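Local coordinates for protein probable thioesterase (Thermus thermophilus, PDB 1Z54) that probably hydrolyses acyl-CoA thioesters, as a hot-dog-fold member of the 4-hydroxybenzoyl-CoA thioesterase family, at residues T5-R10 and E71-R76; E48-F53 and P119-R124; T62-A67 and G97-E102; F89-E94 and G103-L108. All coordinates share one frame; numbering follows the deposited sequence.

Interaction 1: residues T5-R10 and E71-R76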
# COMPACT_ATOMS: atom_id res chain seq x y z
N THR A 5 -18.47 -7.24 7.24
CA THR A 5 -17.21 -7.82 6.80
C THR A 5 -16.18 -7.71 7.90
O THR A 5 -15.84 -6.62 8.34
CB THR A 5 -16.67 -7.09 5.56
OG1 THR A 5 -17.68 -7.04 4.55
CG2 THR A 5 -15.44 -7.80 5.01
N ARG A 6 -15.67 -8.86 8.35
CA ARG A 6 -14.65 -8.86 9.39
C ARG A 6 -13.26 -8.73 8.74
O ARG A 6 -12.95 -9.43 7.78
CB ARG A 6 -14.73 -10.14 10.22
CG ARG A 6 -15.99 -10.24 11.07
CD ARG A 6 -16.04 -11.52 11.88
NE ARG A 6 -14.88 -11.65 12.76
CZ ARG A 6 -14.70 -12.63 13.64
NH1 ARG A 6 -13.61 -12.65 14.40
NH2 ARG A 6 -15.62 -13.59 13.76
N ILE A 7 -12.45 -7.82 9.27
CA ILE A 7 -11.11 -7.61 8.72
C ILE A 7 -10.06 -7.59 9.82
O ILE A 7 -10.10 -6.75 10.72
CB ILE A 7 -11.05 -6.27 7.93
CG1 ILE A 7 -11.95 -6.35 6.70
CG2 ILE A 7 -9.62 -5.97 7.52
CD1 ILE A 7 -11.97 -5.07 5.86
N LYS A 8 -9.12 -8.52 9.75
CA LYS A 8 -8.04 -8.58 10.72
C LYS A 8 -6.97 -7.57 10.30
O LYS A 8 -6.42 -7.67 9.20
CB LYS A 8 -7.45 -9.99 10.77
CG LYS A 8 -6.34 -10.17 11.79
CD LYS A 8 -5.90 -11.63 11.83
CE LYS A 8 -4.72 -11.85 12.74
NZ LYS A 8 -4.43 -13.31 12.93
N VAL A 9 -6.68 -6.61 11.17
CA VAL A 9 -5.67 -5.60 10.85
C VAL A 9 -4.32 -6.23 10.56
O VAL A 9 -3.88 -7.14 11.25
CB VAL A 9 -5.49 -4.59 12.00
CG1 VAL A 9 -4.33 -3.63 11.67
CG2 VAL A 9 -6.77 -3.81 12.22
N ARG A 10 -3.68 -5.74 9.51
CA ARG A 10 -2.37 -6.24 9.13
C ARG A 10 -1.29 -5.27 9.62
O ARG A 10 -1.48 -4.05 9.62
CB ARG A 10 -2.31 -6.44 7.61
CG ARG A 10 -2.61 -7.89 7.21
CD ARG A 10 -3.74 -8.08 6.19
NE ARG A 10 -3.41 -7.57 4.87
CZ ARG A 10 -3.88 -8.07 3.72
NH1 ARG A 10 -3.52 -7.53 2.57
NH2 ARG A 10 -4.68 -9.13 3.73
N GLU A 71 -5.98 -6.34 16.49
CA GLU A 71 -7.44 -6.30 16.52
C GLU A 71 -8.08 -6.75 15.22
O GLU A 71 -7.41 -6.87 14.19
CB GLU A 71 -7.94 -4.89 16.82
CG GLU A 71 -7.44 -4.29 18.13
CD GLU A 71 -7.76 -2.80 18.25
OE1 GLU A 71 -7.56 -2.23 19.34
OE2 GLU A 71 -8.20 -2.20 17.25
N VAL A 72 -9.39 -7.00 15.28
CA VAL A 72 -10.18 -7.39 14.12
C VAL A 72 -11.30 -6.35 14.05
O VAL A 72 -11.89 -6.01 15.08
CB VAL A 72 -10.79 -8.79 14.30
CG1 VAL A 72 -11.77 -9.08 13.19
CG2 VAL A 72 -9.67 -9.85 14.31
N VAL A 73 -11.57 -5.82 12.87
CA VAL A 73 -12.62 -4.82 12.73
C VAL A 73 -13.78 -5.33 11.91
O VAL A 73 -13.61 -6.20 11.05
CB VAL A 73 -12.12 -3.52 12.06
CG1 VAL A 73 -11.10 -2.84 12.92
CG2 VAL A 73 -11.56 -3.84 10.67
N GLU A 74 -14.95 -4.78 12.18
CA GLU A 74 -16.16 -5.15 11.46
C GLU A 74 -16.62 -3.96 10.65
O GLU A 74 -16.72 -2.84 11.17
CB GLU A 74 -17.25 -5.59 12.44
CG GLU A 74 -17.00 -6.95 13.06
CD GLU A 74 -18.15 -7.42 13.92
OE1 GLU A 74 -18.15 -8.61 14.30
OE2 GLU A 74 -19.06 -6.61 14.22
N VAL A 75 -16.87 -4.20 9.37
CA VAL A 75 -17.32 -3.15 8.48
C VAL A 75 -18.72 -3.46 8.01
O VAL A 75 -18.96 -4.46 7.34
CB VAL A 75 -16.41 -3.01 7.26
CG1 VAL A 75 -16.87 -1.83 6.42
CG2 VAL A 75 -14.96 -2.83 7.72
N ARG A 76 -19.65 -2.60 8.40
CA ARG A 76 -21.05 -2.76 8.04
C ARG A 76 -21.33 -1.90 6.82
O ARG A 76 -21.07 -0.70 6.82
CB ARG A 76 -21.93 -2.32 9.22
CG ARG A 76 -21.67 -3.14 10.48
CD ARG A 76 -22.20 -2.45 11.74
NE ARG A 76 -23.63 -2.19 11.68
CZ ARG A 76 -24.34 -1.68 12.68
NH1 ARG A 76 -25.65 -1.48 12.55
NH2 ARG A 76 -23.74 -1.37 13.82
O HOH W 1 -4.75 -7.54 13.79

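Interaction 2: residues E48-F53 and P119-R124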
# COMPACT_ATOMS: atom_id res chain seq x y z
N GLU A 48 -16.64 -6.99 -13.65
CA GLU A 48 -15.63 -6.36 -14.51
C GLU A 48 -15.29 -7.25 -15.70
O GLU A 48 -14.83 -6.77 -16.74
CB GLU A 48 -14.35 -6.04 -13.73
CG GLU A 48 -14.51 -5.01 -12.61
CD GLU A 48 -13.23 -4.22 -12.37
OE1 GLU A 48 -12.13 -4.80 -12.51
OE2 GLU A 48 -13.33 -3.01 -12.04
N ALA A 49 -15.50 -8.55 -15.54
CA ALA A 49 -15.22 -9.51 -16.60
C ALA A 49 -16.23 -9.34 -17.73
O ALA A 49 -16.03 -9.85 -18.84
CB ALA A 49 -15.27 -10.94 -16.05
N ARG A 50 -17.32 -8.63 -17.45
CA ARG A 50 -18.36 -8.37 -18.44
C ARG A 50 -18.17 -6.96 -18.97
O ARG A 50 -19.00 -6.45 -19.72
CB ARG A 50 -19.75 -8.46 -17.80
CG ARG A 50 -20.15 -9.84 -17.33
CD ARG A 50 -21.35 -9.77 -16.38
NE ARG A 50 -22.39 -8.89 -16.89
CZ ARG A 50 -23.61 -8.78 -16.35
NH1 ARG A 50 -24.49 -7.94 -16.88
NH2 ARG A 50 -23.94 -9.51 -15.29
N GLY A 51 -17.07 -6.33 -18.56
CA GLY A 51 -16.80 -4.97 -18.99
C GLY A 51 -17.68 -3.97 -18.25
O GLY A 51 -18.08 -2.95 -18.81
N VAL A 52 -17.99 -4.27 -16.99
CA VAL A 52 -18.82 -3.39 -16.18
C VAL A 52 -18.02 -2.96 -14.95
O VAL A 52 -17.44 -3.80 -14.27
CB VAL A 52 -20.11 -4.10 -15.72
CG1 VAL A 52 -21.03 -3.12 -15.01
CG2 VAL A 52 -20.82 -4.72 -16.92
N PHE A 53 -17.99 -1.66 -14.66
CA PHE A 53 -17.22 -1.17 -13.52
C PHE A 53 -18.00 -0.20 -12.64
O PHE A 53 -18.91 0.48 -13.09
CB PHE A 53 -15.96 -0.46 -14.03
CG PHE A 53 -15.21 -1.23 -15.08
CD1 PHE A 53 -14.30 -2.22 -14.73
CD2 PHE A 53 -15.46 -1.00 -16.43
CE1 PHE A 53 -13.63 -2.96 -15.70
CE2 PHE A 53 -14.80 -1.74 -17.41
CZ PHE A 53 -13.88 -2.73 -17.05
N PRO A 119 -26.35 -2.02 -16.11
CA PRO A 119 -27.08 -3.05 -16.86
C PRO A 119 -28.25 -3.63 -16.06
O PRO A 119 -28.17 -3.81 -14.85
CB PRO A 119 -26.00 -4.08 -17.18
CG PRO A 119 -24.88 -3.78 -16.21
CD PRO A 119 -24.91 -2.28 -16.12
N GLU A 120 -29.35 -3.91 -16.76
CA GLU A 120 -30.57 -4.44 -16.16
C GLU A 120 -30.45 -5.52 -15.10
O GLU A 120 -30.96 -5.35 -13.99
CB GLU A 120 -31.51 -4.93 -17.26
CG GLU A 120 -32.01 -3.82 -18.17
CD GLU A 120 -32.61 -2.67 -17.40
OE1 GLU A 120 -33.40 -2.93 -16.46
OE2 GLU A 120 -32.31 -1.50 -17.74
N ASP A 121 -29.79 -6.62 -15.42
CA ASP A 121 -29.66 -7.71 -14.46
C ASP A 121 -28.97 -7.29 -13.16
O ASP A 121 -29.31 -7.79 -12.09
CB ASP A 121 -28.93 -8.90 -15.08
CG ASP A 121 -27.47 -8.61 -15.36
OD1 ASP A 121 -26.68 -9.58 -15.41
OD2 ASP A 121 -27.12 -7.43 -15.56
N ILE A 122 -28.00 -6.39 -13.26
CA ILE A 122 -27.30 -5.93 -12.07
C ILE A 122 -28.16 -4.92 -11.31
O ILE A 122 -28.19 -4.90 -10.07
CB ILE A 122 -25.96 -5.26 -12.44
CG1 ILE A 122 -25.02 -6.30 -13.06
CG2 ILE A 122 -25.33 -4.62 -11.20
CD1 ILE A 122 -23.70 -5.72 -13.59
N TYR A 123 -28.86 -4.08 -12.07
CA TYR A 123 -29.74 -3.07 -11.48
C TYR A 123 -30.83 -3.78 -10.68
O TYR A 123 -31.10 -3.44 -9.53
CB TYR A 123 -30.38 -2.22 -12.57
CG TYR A 123 -31.35 -1.18 -12.03
CD1 TYR A 123 -30.88 -0.03 -11.40
CD2 TYR A 123 -32.73 -1.39 -12.10
CE1 TYR A 123 -31.77 0.90 -10.85
CE2 TYR A 123 -33.62 -0.47 -11.55
CZ TYR A 123 -33.13 0.67 -10.93
OH TYR A 123 -34.01 1.57 -10.38
N ARG A 124 -31.44 -4.77 -11.31
CA ARG A 124 -32.51 -5.55 -10.70
C ARG A 124 -32.09 -6.17 -9.36
O ARG A 124 -32.80 -6.05 -8.35
CB ARG A 124 -32.93 -6.64 -11.69
CG ARG A 124 -34.14 -7.46 -11.30
CD ARG A 124 -34.59 -8.27 -12.51
NE ARG A 124 -33.50 -9.10 -13.03
CZ ARG A 124 -33.47 -9.60 -14.26
NH1 ARG A 124 -32.44 -10.35 -14.64
NH2 ARG A 124 -34.45 -9.34 -15.12

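Interaction 3: residues T62-A67 and G97-E102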
# COMPACT_ATOMS: atom_id res chain seq x y z
N THR A 62 -14.83 9.64 8.25
CA THR A 62 -14.72 10.36 9.51
C THR A 62 -14.15 9.35 10.50
O THR A 62 -14.75 8.30 10.75
CB THR A 62 -16.08 10.87 10.00
OG1 THR A 62 -16.59 11.81 9.05
CG2 THR A 62 -15.95 11.55 11.37
N PHE A 63 -12.98 9.67 11.03
CA PHE A 63 -12.28 8.81 11.96
C PHE A 63 -12.61 9.22 13.39
O PHE A 63 -12.29 10.33 13.82
CB PHE A 63 -10.77 8.91 11.70
CG PHE A 63 -10.39 8.68 10.25
CD1 PHE A 63 -10.19 7.39 9.77
CD2 PHE A 63 -10.27 9.75 9.37
CE1 PHE A 63 -9.85 7.16 8.42
CE2 PHE A 63 -9.94 9.54 8.02
CZ PHE A 63 -9.73 8.25 7.55
N ARG A 64 -13.25 8.31 14.13
CA ARG A 64 -13.66 8.57 15.51
C ARG A 64 -12.71 7.96 16.55
O ARG A 64 -12.40 8.58 17.56
CB ARG A 64 -15.07 8.00 15.74
CG ARG A 64 -16.11 8.41 14.71
CD ARG A 64 -16.49 9.87 14.84
NE ARG A 64 -17.71 10.18 14.09
CZ ARG A 64 -18.33 11.36 14.13
NH1 ARG A 64 -19.43 11.56 13.41
NH2 ARG A 64 -17.86 12.34 14.88
N ALA A 65 -12.28 6.72 16.29
CA ALA A 65 -11.37 6.01 17.19
C ALA A 65 -10.50 5.14 16.31
O ALA A 65 -10.95 4.64 15.28
CB ALA A 65 -12.17 5.15 18.20
N PRO A 66 -9.25 4.91 16.72
CA PRO A 66 -8.35 4.09 15.91
C PRO A 66 -8.48 2.58 16.02
O PRO A 66 -9.02 2.05 16.99
CB PRO A 66 -6.98 4.57 16.36
CG PRO A 66 -7.19 4.77 17.83
CD PRO A 66 -8.55 5.46 17.90
N ALA A 67 -7.98 1.92 14.99
CA ALA A 67 -7.94 0.47 14.92
C ALA A 67 -6.46 0.18 15.12
O ALA A 67 -5.61 1.01 14.78
CB ALA A 67 -8.40 -0.02 13.55
N GLY A 97 -18.73 -3.23 19.19
CA GLY A 97 -19.62 -2.14 19.56
C GLY A 97 -19.08 -0.73 19.46
O GLY A 97 -19.85 0.22 19.35
N VAL A 98 -17.76 -0.56 19.49
CA VAL A 98 -17.18 0.78 19.41
C VAL A 98 -16.99 1.24 17.97
O VAL A 98 -16.33 0.57 17.18
CB VAL A 98 -15.80 0.84 20.10
CG1 VAL A 98 -15.32 2.28 20.19
CG2 VAL A 98 -15.89 0.21 21.49
N LEU A 99 -17.57 2.39 17.63
CA LEU A 99 -17.43 2.91 16.27
C LEU A 99 -16.02 3.46 16.12
O LEU A 99 -15.54 4.23 16.95
CB LEU A 99 -18.46 4.01 16.01
CG LEU A 99 -18.42 4.70 14.65
CD1 LEU A 99 -18.68 3.69 13.53
CD2 LEU A 99 -19.47 5.81 14.63
N LEU A 100 -15.34 3.05 15.05
CA LEU A 100 -13.98 3.51 14.81
C LEU A 100 -13.96 4.63 13.79
O LEU A 100 -13.20 5.59 13.92
CB LEU A 100 -13.10 2.35 14.33
CG LEU A 100 -13.01 1.20 15.33
CD1 LEU A 100 -11.90 0.25 14.90
CD2 LEU A 100 -12.72 1.75 16.73
N ALA A 101 -14.80 4.48 12.78
CA ALA A 101 -14.89 5.47 11.72
C ALA A 101 -16.14 5.16 10.92
O ALA A 101 -16.69 4.06 11.03
CB ALA A 101 -13.66 5.41 10.82
N GLU A 102 -16.58 6.11 10.13
CA GLU A 102 -17.76 5.91 9.29
C GLU A 102 -17.54 6.68 8.00
O GLU A 102 -16.87 7.72 8.00
CB GLU A 102 -19.01 6.41 10.01
CG GLU A 102 -18.95 7.85 10.47
CD GLU A 102 -20.06 8.18 11.45
OE1 GLU A 102 -21.25 8.01 11.10
OE2 GLU A 102 -19.74 8.61 12.58

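Interaction 4: residues F89-E94 and G103-L108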
# COMPACT_ATOMS: atom_id res chain seq x y z
N PHE A 89 -22.67 3.78 -1.31
CA PHE A 89 -22.56 2.88 -0.19
C PHE A 89 -22.20 3.67 1.05
O PHE A 89 -21.47 4.66 0.99
CB PHE A 89 -21.47 1.82 -0.41
CG PHE A 89 -21.76 0.86 -1.52
CD1 PHE A 89 -21.54 1.21 -2.84
CD2 PHE A 89 -22.30 -0.40 -1.24
CE1 PHE A 89 -21.85 0.33 -3.87
CE2 PHE A 89 -22.60 -1.29 -2.26
CZ PHE A 89 -22.38 -0.92 -3.58
N ARG A 90 -22.72 3.23 2.19
CA ARG A 90 -22.42 3.86 3.46
C ARG A 90 -21.85 2.79 4.36
O ARG A 90 -22.31 1.65 4.34
CB ARG A 90 -23.68 4.49 4.06
CG ARG A 90 -24.02 5.83 3.45
CD ARG A 90 -24.93 6.62 4.37
NE ARG A 90 -24.83 8.05 4.12
CZ ARG A 90 -23.73 8.77 4.28
NH1 ARG A 90 -23.74 10.07 4.02
NH2 ARG A 90 -22.61 8.20 4.69
N TYR A 91 -20.84 3.14 5.14
CA TYR A 91 -20.21 2.16 6.00
C TYR A 91 -19.96 2.60 7.43
O TYR A 91 -19.82 3.78 7.72
CB TYR A 91 -18.84 1.75 5.43
CG TYR A 91 -18.76 1.60 3.94
CD1 TYR A 91 -18.79 2.72 3.09
CD2 TYR A 91 -18.57 0.35 3.37
CE1 TYR A 91 -18.61 2.58 1.71
CE2 TYR A 91 -18.39 0.20 1.99
CZ TYR A 91 -18.41 1.32 1.17
OH TYR A 91 -18.21 1.16 -0.18
N ARG A 92 -19.87 1.60 8.31
CA ARG A 92 -19.56 1.82 9.71
C ARG A 92 -18.47 0.82 10.04
O ARG A 92 -18.63 -0.38 9.84
CB ARG A 92 -20.78 1.58 10.60
CG ARG A 92 -21.80 2.71 10.54
CD ARG A 92 -23.02 2.47 11.43
NE ARG A 92 -22.79 2.82 12.83
CZ ARG A 92 -22.23 2.03 13.73
NH1 ARG A 92 -21.83 0.81 13.38
NH2 ARG A 92 -22.05 2.45 14.97
N VAL A 93 -17.34 1.33 10.52
CA VAL A 93 -16.23 0.47 10.89
C VAL A 93 -16.17 0.45 12.40
O VAL A 93 -15.91 1.48 13.03
CB VAL A 93 -14.88 1.00 10.37
CG1 VAL A 93 -13.78 0.01 10.73
CG2 VAL A 93 -14.94 1.22 8.86
N GLU A 94 -16.40 -0.71 12.99
CA GLU A 94 -16.36 -0.79 14.43
C GLU A 94 -15.61 -2.00 14.95
O GLU A 94 -15.17 -2.86 14.19
CB GLU A 94 -17.78 -0.74 15.00
CG GLU A 94 -18.77 -1.69 14.38
CD GLU A 94 -20.16 -1.53 14.95
OE1 GLU A 94 -20.32 -1.70 16.17
OE2 GLU A 94 -21.09 -1.23 14.19
N GLY A 103 -18.08 6.16 6.91
CA GLY A 103 -17.89 6.82 5.64
C GLY A 103 -18.82 6.37 4.54
O GLY A 103 -19.82 5.67 4.77
N PHE A 104 -18.48 6.77 3.32
CA PHE A 104 -19.29 6.43 2.17
C PHE A 104 -18.46 6.50 0.89
O PHE A 104 -17.39 7.12 0.86
CB PHE A 104 -20.46 7.42 2.06
CG PHE A 104 -20.04 8.80 1.63
CD1 PHE A 104 -19.96 9.12 0.28
CD2 PHE A 104 -19.68 9.76 2.57
CE1 PHE A 104 -19.51 10.39 -0.13
CE2 PHE A 104 -19.22 11.02 2.18
CZ PHE A 104 -19.14 11.34 0.83
N THR A 105 -18.96 5.86 -0.15
CA THR A 105 -18.31 5.90 -1.44
C THR A 105 -19.40 6.04 -2.47
O THR A 105 -20.37 5.27 -2.50
CB THR A 105 -17.50 4.62 -1.74
OG1 THR A 105 -18.33 3.47 -1.54
CG2 THR A 105 -16.26 4.53 -0.85
N ARG A 106 -19.26 7.07 -3.30
CA ARG A 106 -20.20 7.34 -4.36
C ARG A 106 -19.59 6.73 -5.62
O ARG A 106 -18.40 6.90 -5.88
CB ARG A 106 -20.36 8.85 -4.53
CG ARG A 106 -21.42 9.28 -5.52
CD ARG A 106 -22.55 9.97 -4.78
NE ARG A 106 -22.05 11.07 -3.96
CZ ARG A 106 -22.78 11.69 -3.03
NH1 ARG A 106 -22.26 12.69 -2.32
NH2 ARG A 106 -24.04 11.32 -2.82
N HIS A 107 -20.40 6.01 -6.39
CA HIS A 107 -19.91 5.39 -7.61
C HIS A 107 -20.75 5.72 -8.83
O HIS A 107 -21.94 6.04 -8.72
CB HIS A 107 -19.90 3.87 -7.49
CG HIS A 107 -19.05 3.33 -6.38
ND1 HIS A 107 -19.41 3.42 -5.05
CD2 HIS A 107 -17.88 2.65 -6.41
CE1 HIS A 107 -18.50 2.82 -4.31
NE2 HIS A 107 -17.56 2.34 -5.11
N LEU A 108 -20.12 5.64 -9.99
CA LEU A 108 -20.82 5.82 -11.25
C LEU A 108 -20.65 4.43 -11.84
O LEU A 108 -19.90 3.61 -11.29
CB LEU A 108 -20.13 6.86 -12.15
CG LEU A 108 -20.43 8.33 -11.87
CD1 LEU A 108 -19.70 9.17 -12.92
CD2 LEU A 108 -21.93 8.60 -11.93

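Interaction 1: residues T5-R10 and E71-R76
T5 and V75 pair through both their backbone amides, and so do I7 and V73. The two strands run antiparallel, at 153° between their directions, with axes 4.5 Å apart at closest. Beyond I7 the pairing is carried on by V9 N, which reaches E71 O at 3.1 Å. A water fixes this end by donating to both V9 O and E71 O. R6 with E74 and K8 with V72 are the non-hydrogen-bonded pairs, and their side chains share one face. There the R6 and E74 chains lie side by side, with CG of R6 4.0 Å from CG of E74. V72 sits between R6 and K8. Its CG1 meets the edge of the R6 guanidinium, 4.1 Å from NE, and its CG2 lies against CB and CG of K8. A glycine at V72 would probably leave the R6 guanidinium edge and the K8 CB and CG without this apolar wedge. The other face is mostly apolar. I7 CB packs on V73 CG2 at 3.7 Å, a branch that chi1 of -65° sets between the backbone N and carbonyl carbon of V73. I7 CD1 reaches V75 CG2. This face is covered by helix 24-39, where I7 meets Y28, V75 meets A32 and T5 OG1 bonds to D35. On the opposite face K8 NZ bridges to D35 of the second subunit. Strand 86-95 flanks strand 72-82 on its other edge.

Interaction 2: residues E48-F53 and P119-R124
R50 reaches across to D121 and V52 to P119 and I122, so two side chains of the first segment carry the contact. E48 opens a type I turn, closed by the bond from G51 N to E48 O. R50 lies within this turn. Its chain bends at chi3 and brings the guanidinium end-on to the carboxylate of D121. NH1 donates to D121 OD2 at 3.0 Å, nearly straight at 171° and close to the guanidinium plane. NH2 donates to D121 OD1 at 2.7 Å, using the syn lone pair of that oxygen. The two flat groups are not coplanar, their planes standing 44° apart. I122 CD1 lies over one face of the guanidinium, offset toward its rim, 4.0 Å from R50 NH1. An asparagine at D121 would probably leave the charge of R50 without its mate and weaken the tie between turn and helix. G51 follows with a positive phi. V52 then points toward the helix. Its CG1 meets I122 CD1 tip to tip at 4.0 Å and P119 CG at 4.1 Å. CG1 stands opposite the backbone N (chi1 -173°), which turns it to the helix. V47 and C109 border the same apolar patch. P119 is the N-cap residue of helix 120-129. D121 lies in the first turn of that helix, where its negative charge would be expected to suit the helix dipole. On the other side, G51 is the C' residue of a Schellman motif ending helix 44-48. The contact thus joins one helix's C-terminal cap to another helix's first turn, beside the sheet of the hot-dog fold.

Interaction 3: residues T62-A67 and G97-E102
L100 and A65 meet where the chain leaves strand 52-63, beside strand 98-111. The L100 side chain is the main bump. Its two methyl ends fit different hollows, CD2 against A65 CB at 3.7 Å and CD1 against A67 CB at 3.8 Å. CD2 also rests near the carbonyl oxygens of A65 and P66. V73 of strand 72-82 borders the same hollow. L100 O grips two successive amides, R64 N at 2.7 Å and A65 N at 2.8 Å. Both come from the same face of its carbonyl plane. L100 and A101 both face V93 of strand 86-95, a classic beta bulge in the antiparallel sheet of the hot-dog fold. Past the bulge the pairing is regular, and T62 and E102 exchange two backbone bonds. The methyl of A101 lies beside F63, its CB 4.1 Å from ring atom CD1. The F63 ring itself meets Y25 edge-to-face. On the other face the R64 chain folds back at chi2 (-71°). Its guanidinium then lies over T62 CG2, which covers one face near the rim. NE and NH1 together hold one oxygen, E102 OE2, at 3.0 Å from NE. NE meets that oxygen on its anti side, while NH1 comes from above the carboxylate plane. T62 also pairs with a strand of the third subunit, continuing the sheet across the interface.

Interaction 4: residues F89-E94 and G103-L108
F89 and H107 meet as an offset edge-to-face pair, with the edge of the phenylalanine turned toward the imidazole face. The ring centroids are 5.5 Å apart and the planes stand at 82°. Both side chains hold CG anti to their own carbonyl carbon and cross at about a right angle. H107 also lies about 4 Å from a bound glycerol, probably from the crystallisation liquor. Y91 holds CG away from its carbonyl carbon (chi1 -39°). Its ring edge passes the G103 backbone, and CD1 comes to 3.9 Å from F104 CA. The phenol oxygen then reaches T105 OG1, though the position of that hydroxyl is less certain. R33 of helix 24-39 also bonds to Y91 OH. The two segments are the arms of the beta hairpin 86-95/98-111, at the middle of the antiparallel sheet that wraps the long helix in a hot-dog fold. Paired backbone bonds join F89 with T105 and Y91 with G103, the one from Y91 N to G103 O being 2.8 Å. R90 and F104 occupy the opposite face, side by side and pointing the same way. The R90 chain runs extended to NE, bringing NH2 3.5 Å from F104 CB, with the guanidinium and ring planes 71° apart. E58 and L88 also touch F104.

How the interactions relate
Interactions 1, 3 and 4 lie on one antiparallel sheet, whose strand order is 3-8, 72-82, 86-95, 98-111, 52-63. Interaction 1 joins the first two strands, interaction 4 the middle hairpin and interaction 3 the last two. Interactions 1 and 3 have centres 12 Å apart and touch through V73. Interaction 4 meets interaction 1 through the R76-E94 salt bridge and interaction 3 through V93. Interaction 2 lies at the far end, its centre 28 Å from that of interaction 1. Along the chain it encloses interactions 3 and 4. It uses the start of strand 52-63, whose other end enters interaction 3. Three contacts thus hold neighbouring strands together, while the fourth fixes the C-terminal helix at the sheet's far end.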